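Local coordinates for protein putative zinc protease (Bordetella pertussis, PDB 3IH6) that is probably part of a zinc-dependent metalloendopeptidase of the peptidase M16 family and includes a region matching that family's inactive domain, at residues Lys127-Trp132 against Leu160-Val165; Glu109-Lys114 against Ala179-Ser184. All blocks are in the same frame, centred on the assembly; numbering follows the deposited sequence.

Contact 1 (Lys127-Trp132 against Leu160-Val165)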
loop_
_atom_site.group_PDB
_atom_site.type_symbol
_atom_site.label_atom_id
_atom_site.label_comp_id
_atom_site.label_asym_id
_atom_site.label_seq_id
_atom_site.Cartn_x
_atom_site.Cartn_y
_atom_site.Cartn_z
ATOM N N LYS E 127 11.751 -15.415 5.821
ATOM C CA LYS E 127 11.347 -14.401 4.847
ATOM C C LYS E 127 10.156 -14.864 3.998
ATOM O O LYS E 127 9.155 -14.131 3.818
ATOM C CB LYS E 127 12.529 -14.045 3.941
ATOM C CG LYS E 127 12.163 -13.077 2.818
ATOM C CD LYS E 127 13.383 -12.769 1.934
ATOM C CE LYS E 127 13.323 -11.321 1.465
ATOM N NZ LYS E 127 12.631 -11.189 0.162
ATOM N N TRP E 128 10.270 -16.088 3.489
ATOM C CA TRP E 128 9.265 -16.708 2.603
ATOM C C TRP E 128 7.934 -16.822 3.319
ATOM O O TRP E 128 6.894 -16.445 2.750
ATOM C CB TRP E 128 9.729 -18.105 2.136
ATOM C CG TRP E 128 8.964 -18.584 0.913
ATOM C CD1 TRP E 128 9.401 -18.570 -0.368
ATOM C CD2 TRP E 128 7.620 -19.103 0.872
ATOM N NE1 TRP E 128 8.435 -19.053 -1.201
ATOM C CE2 TRP E 128 7.330 -19.387 -0.470
ATOM C CE3 TRP E 128 6.649 -19.382 1.855
ATOM C CZ2 TRP E 128 6.113 -19.942 -0.885
ATOM C CZ3 TRP E 128 5.417 -19.913 1.439
ATOM C CH2 TRP E 128 5.167 -20.187 0.079
ATOM N N LEU E 129 7.961 -17.316 4.565
ATOM C CA LEU E 129 6.717 -17.567 5.321
ATOM C C LEU E 129 6.012 -16.299 5.768
ATOM O O LEU E 129 4.790 -16.258 5.757
ATOM C CB LEU E 129 6.925 -18.530 6.506
ATOM C CG LEU E 129 7.319 -19.947 6.082
ATOM C CD1 LEU E 129 7.667 -20.776 7.291
ATOM C CD2 LEU E 129 6.251 -20.644 5.223
ATOM N N THR E 130 6.782 -15.276 6.135
ATOM C CA THR E 130 6.292 -13.922 6.442
ATOM C C THR E 130 5.533 -13.313 5.265
ATOM O O THR E 130 4.487 -12.703 5.439
ATOM C CB THR E 130 7.507 -12.983 6.797
ATOM O OG1 THR E 130 8.255 -13.566 7.867
ATOM C CG2 THR E 130 7.079 -11.594 7.191
ATOM N N ALA E 131 6.108 -13.449 4.066
ATOM C CA ALA E 131 5.473 -12.935 2.829
ATOM C C ALA E 131 4.161 -13.670 2.626
ATOM O O ALA E 131 3.141 -13.034 2.372
ATOM C CB ALA E 131 6.379 -13.110 1.626
ATOM N N TRP E 132 4.189 -14.989 2.842
ATOM C CA TRP E 132 3.017 -15.850 2.706
ATOM C C TRP E 132 1.868 -15.469 3.659
ATOM O O TRP E 132 0.723 -15.431 3.235
ATOM C CB TRP E 132 3.362 -17.349 2.855
ATOM C CG TRP E 132 2.188 -18.236 2.412
ATOM C CD1 TRP E 132 1.973 -18.772 1.152
ATOM C CD2 TRP E 132 1.051 -18.623 3.200
ATOM N NE1 TRP E 132 0.802 -19.480 1.129
ATOM C CE2 TRP E 132 0.209 -19.393 2.369
ATOM C CE3 TRP E 132 0.669 -18.402 4.530
ATOM C CZ2 TRP E 132 -0.985 -19.956 2.835
ATOM C CZ3 TRP E 132 -0.526 -18.950 4.983
ATOM C CH2 TRP E 132 -1.339 -19.712 4.130
ATOM N N LEU E 160 0.181 -25.669 -0.908
ATOM C CA LEU E 160 1.179 -26.724 -0.929
ATOM C C LEU E 160 2.587 -26.146 -0.865
ATOM O O LEU E 160 3.428 -26.704 -0.141
ATOM C CB LEU E 160 1.004 -27.656 -2.141
ATOM C CG LEU E 160 2.051 -28.761 -2.400
ATOM C CD1 LEU E 160 2.197 -29.786 -1.256
ATOM C CD2 LEU E 160 1.743 -29.476 -3.736
ATOM N N GLN E 161 2.827 -25.028 -1.581
ATOM C CA GLN E 161 4.146 -24.391 -1.611
ATOM C C GLN E 161 4.497 -23.977 -0.186
ATOM O O GLN E 161 5.610 -24.223 0.277
ATOM C CB GLN E 161 4.237 -23.181 -2.585
ATOM C CG GLN E 161 4.065 -23.428 -4.125
ATOM C CD GLN E 161 4.988 -24.485 -4.743
ATOM O OE1 GLN E 161 5.370 -25.451 -4.093
ATOM N NE2 GLN E 161 5.322 -24.314 -6.039
ATOM N N ARG E 162 3.526 -23.402 0.524
ATOM C CA ARG E 162 3.688 -23.059 1.936
ATOM C C ARG E 162 4.099 -24.271 2.764
ATOM O O ARG E 162 5.033 -24.183 3.576
ATOM C CB ARG E 162 2.384 -22.459 2.497
ATOM C CG ARG E 162 2.551 -21.660 3.783
ATOM C CD ARG E 162 2.329 -22.500 5.005
ATOM N NE ARG E 162 0.930 -22.880 5.085
ATOM C CZ ARG E 162 0.160 -22.681 6.146
ATOM N NH1 ARG E 162 -1.117 -23.056 6.108
ATOM N NH2 ARG E 162 0.670 -22.137 7.244
ATOM N N ASP E 163 3.408 -25.401 2.562
ATOM C CA ASP E 163 3.687 -26.595 3.354
ATOM C C ASP E 163 5.075 -27.134 3.078
ATOM O O ASP E 163 5.795 -27.500 4.005
ATOM C CB ASP E 163 2.624 -27.689 3.171
ATOM C CG ASP E 163 1.322 -27.366 3.914
ATOM O OD1 ASP E 163 1.375 -26.688 4.976
ATOM O OD2 ASP E 163 0.251 -27.776 3.415
ATOM N N ARG E 164 5.445 -27.142 1.802
ATOM C CA ARG E 164 6.772 -27.583 1.354
ATOM C C ARG E 164 7.875 -26.692 1.914
ATOM O O ARG E 164 8.940 -27.159 2.229
ATOM C CB ARG E 164 6.833 -27.535 -0.159
ATOM C CG ARG E 164 6.078 -28.666 -0.834
ATOM C CD ARG E 164 5.936 -28.406 -2.316
ATOM N NE ARG E 164 5.514 -29.642 -2.986
ATOM C CZ ARG E 164 5.148 -29.753 -4.262
ATOM N NH1 ARG E 164 5.125 -28.696 -5.076
ATOM N NH2 ARG E 164 4.784 -30.931 -4.720
ATOM N N VAL E 165 7.599 -25.396 2.040
ATOM C CA VAL E 165 8.595 -24.472 2.593
ATOM C C VAL E 165 8.769 -24.693 4.092
ATOM O O VAL E 165 9.896 -24.784 4.577
ATOM C CB VAL E 165 8.255 -22.993 2.269
ATOM C CG1 VAL E 165 8.996 -22.012 3.223
ATOM C CG2 VAL E 165 8.559 -22.701 0.824
#
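Gln161 opens the contact by laying its CB near CZ2 of Trp128, 4.1 Å away, before the chain bends at chi2 and carries the amide off toward Ala36, whose O takes a weak hydrogen bond from NE2. Arg162 comes next and meets two tryptophans. Its backbone CA packs 3.6 Å from CZ3 of Trp128, while its side chain crosses Trp132 at about a right angle. CG of Arg162 sits over the five-membered ring of Trp132 in a CH-pi contact, 3.4 Å from CD2. With that CG anti to the backbone N (chi1 -161°), bends at chi2 and chi3 then lay the guanidinium along the indole, over the CZ3-CH2 end of the six-membered ring, where it stacks flat with planes 15° apart. CZ of Arg162 lies 4.3 Å from the centroid of that six-membered ring of Trp132, an off-centre cation-pi contact. The indole N-H is used separately, as NE1 of Trp132 bonds to the O of Phe158. Val165, one turn on from Arg162, splits its methyls between two neighbours: CG2 stands over the face of Trp128, 3.7 Å from CD2, and CG1 reaches CD2 of Leu129, also at 3.7 Å. Trp128 in turn gives its NE1 hydrogen to OD2 of Asp45 on helix 39-52, which probably helps fix the ring's rotation. No hydrogen bond joins the two segments; apolar and pi contacts carry the pairing. The axes of the two segments run nearly antiparallel, at 151°, and lie 10.4 Å apart. This is helix-on-helix packing within the M16-family fragment, joining helix 118-136 to helix 157-167, with helix 39-52 beside both: Val42 touches Gln161 and Val165, and Thr49 touches Lys127.

Contact 2 (Glu109-Lys114 against Ala179-Ser184)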
loop_
_atom_site.group_PDB
_atom_site.type_symbol
_atom_site.label_atom_id
_atom_site.label_comp_id
_atom_site.label_asym_id
_atom_site.label_seq_id
_atom_site.Cartn_x
_atom_site.Cartn_y
_atom_site.Cartn_z
ATOM N N GLU E 109 27.288 -21.783 -9.348
ATOM C CA GLU E 109 27.483 -23.135 -9.836
ATOM C C GLU E 109 28.468 -23.984 -9.029
ATOM O O GLU E 109 28.734 -25.160 -9.367
ATOM C CB GLU E 109 27.884 -23.056 -11.299
ATOM C CG GLU E 109 26.878 -22.204 -12.074
ATOM C CD GLU E 109 27.297 -21.919 -13.484
ATOM O OE1 GLU E 109 28.340 -22.450 -13.964
ATOM O OE2 GLU E 109 26.557 -21.174 -14.136
ATOM N N SER E 110 28.967 -23.447 -7.920
ATOM C CA SER E 110 29.838 -24.275 -7.078
ATOM C C SER E 110 29.361 -24.495 -5.632
ATOM O O SER E 110 30.150 -24.797 -4.739
ATOM C CB SER E 110 31.268 -23.733 -7.121
ATOM O OG SER E 110 31.339 -22.532 -6.373
ATOM N N LEU E 111 28.060 -24.367 -5.415
ATOM C CA LEU E 111 27.460 -24.546 -4.098
ATOM C C LEU E 111 27.691 -25.972 -3.605
ATOM O O LEU E 111 27.618 -26.258 -2.394
ATOM C CB LEU E 111 25.946 -24.265 -4.176
ATOM C CG LEU E 111 25.590 -22.816 -4.486
ATOM C CD1 LEU E 111 24.104 -22.725 -4.927
ATOM C CD2 LEU E 111 25.879 -21.897 -3.295
ATOM N N SER E 112 27.986 -26.857 -4.552
ATOM C CA SER E 112 28.233 -28.258 -4.242
ATOM C C SER E 112 29.394 -28.429 -3.228
ATOM O O SER E 112 29.381 -29.313 -2.344
ATOM C CB SER E 112 28.551 -28.984 -5.543
ATOM O OG SER E 112 28.455 -30.383 -5.351
ATOM N N SER E 113 30.391 -27.578 -3.374
ATOM C CA SER E 113 31.552 -27.566 -2.509
ATOM C C SER E 113 31.460 -26.436 -1.481
ATOM O O SER E 113 32.418 -26.193 -0.730
ATOM C CB SER E 113 32.761 -27.315 -3.386
ATOM O OG SER E 113 32.579 -26.061 -4.042
ATOM N N LYS E 114 30.327 -25.725 -1.470
ATOM C CA LYS E 114 30.083 -24.673 -0.504
ATOM C C LYS E 114 28.607 -24.675 0.002
ATOM O O LYS E 114 27.913 -23.678 -0.156
ATOM C CB LYS E 114 30.428 -23.323 -1.159
ATOM C CG LYS E 114 31.143 -22.341 -0.238
ATOM C CD LYS E 114 31.602 -21.104 -1.023
ATOM C CE LYS E 114 32.337 -20.092 -0.133
ATOM N NZ LYS E 114 31.478 -19.659 0.995
ATOM N N ALA E 179 21.255 -28.899 -8.801
ATOM C CA ALA E 179 20.827 -29.409 -10.128
ATOM C C ALA E 179 20.400 -28.330 -11.149
ATOM O O ALA E 179 20.536 -28.560 -12.351
ATOM C CB ALA E 179 19.730 -30.489 -9.990
ATOM N N TYR E 180 19.886 -27.183 -10.682
ATOM C CA TYR E 180 19.472 -26.090 -11.561
ATOM C C TYR E 180 20.508 -24.994 -11.778
ATOM O O TYR E 180 20.474 -24.289 -12.808
ATOM C CB TYR E 180 18.091 -25.507 -11.138
ATOM C CG TYR E 180 17.023 -26.517 -11.447
ATOM C CD1 TYR E 180 16.763 -27.574 -10.563
ATOM C CD2 TYR E 180 16.364 -26.513 -12.681
ATOM C CE1 TYR E 180 15.831 -28.577 -10.880
ATOM C CE2 TYR E 180 15.427 -27.508 -12.994
ATOM C CZ TYR E 180 15.179 -28.522 -12.082
ATOM O OH TYR E 180 14.292 -29.494 -12.386
ATOM N N LEU E 181 21.424 -24.809 -10.835
ATOM C CA LEU E 181 22.409 -23.742 -11.031
ATOM C C LEU E 181 23.672 -24.369 -11.644
ATOM O O LEU E 181 24.677 -24.656 -10.967
ATOM C CB LEU E 181 22.617 -22.906 -9.765
ATOM C CG LEU E 181 21.323 -22.275 -9.219
ATOM C CD1 LEU E 181 21.524 -21.564 -7.887
ATOM C CD2 LEU E 181 20.676 -21.287 -10.221
ATOM N N VAL E 182 23.566 -24.637 -12.949
ATOM C CA VAL E 182 24.598 -25.352 -13.684
ATOM C C VAL E 182 24.888 -24.652 -14.991
ATOM O O VAL E 182 23.979 -24.141 -15.650
ATOM C CB VAL E 182 24.239 -26.864 -13.952
ATOM C CG1 VAL E 182 24.311 -27.698 -12.643
ATOM C CG2 VAL E 182 22.898 -27.024 -14.654
ATOM N N ARG E 183 26.166 -24.614 -15.364
ATOM C CA ARG E 183 26.583 -23.973 -16.617
ATOM C C ARG E 183 25.710 -24.329 -17.855
ATOM O O ARG E 183 25.307 -23.417 -18.614
ATOM C CB ARG E 183 28.046 -24.247 -16.900
ATOM C CG ARG E 183 28.444 -23.743 -18.275
ATOM C CD ARG E 183 29.897 -23.348 -18.397
ATOM N NE ARG E 183 30.024 -22.593 -19.646
ATOM C CZ ARG E 183 30.800 -21.531 -19.822
ATOM N NH1 ARG E 183 31.547 -21.059 -18.826
ATOM N NH2 ARG E 183 30.811 -20.934 -21.006
ATOM N N SER E 184 25.408 -25.624 -18.054
ATOM C CA SER E 184 24.555 -26.060 -19.203
ATOM C C SER E 184 23.170 -25.389 -19.242
ATOM O O SER E 184 22.503 -25.360 -20.282
ATOM C CB SER E 184 24.387 -27.584 -19.215
ATOM O OG SER E 184 23.852 -28.045 -17.981
#
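Glu109 reaches across to an inverse gamma turn centred on Leu181, tying the loop after helix 97-109 to the exit of helix 170-180. The approach begins at the backbone, where CA of Glu109 makes a CA-H...O contact with the O of Leu181 at 3.4 Å. CB follows at 3.6 Å from the same Leu181 O, and CG lies 3.5 Å from it, so the start of the side chain runs past this carbonyl. From CG the chain stays extended (chi2 172°) and takes the carboxylate to the backbone of Arg183, where CD is 3.5 Å from the N of Arg183. OE1 lies beside CB of Arg183, but its angle to that backbone N is too poor for a hydrogen bond. The carboxylate's polar partners are instead Tyr31 on strand 26-32 of the sheet, whose OH bonds to OE2, and Arg186, whose NH1 forms a salt bridge with OE1. These two hold one oxygen each and would limit rotation of the group; the guanidinium of Arg183 is not in contact with it. Apart from this, Leu111 meets Leu181 through a single pair of methyls, CD1 of Leu111 and CD1 of Leu181, 4.1 Å apart.

How the contacts relate
From the N terminus, the chain passes through four of the five strands of the antiparallel sheet and helices 39-52 and 58-63 before helix 97-109 leads into the first segment of contact 2. Helix 118-136 then supplies the first segment of contact 1, and helix 139-152 leads to helix 157-167, which closes that shorter loop. Helix 170-180 follows, and 179-184 closes the longer loop just ahead of strand 187-191, outermost in this chain's sheet. Contact 1 is thus nested inside contact 2. Their centres are 24 Å apart and they do not touch: one pairs two helices, the other joins the loop after helix 97-109 to the chain leaving helix 170-180.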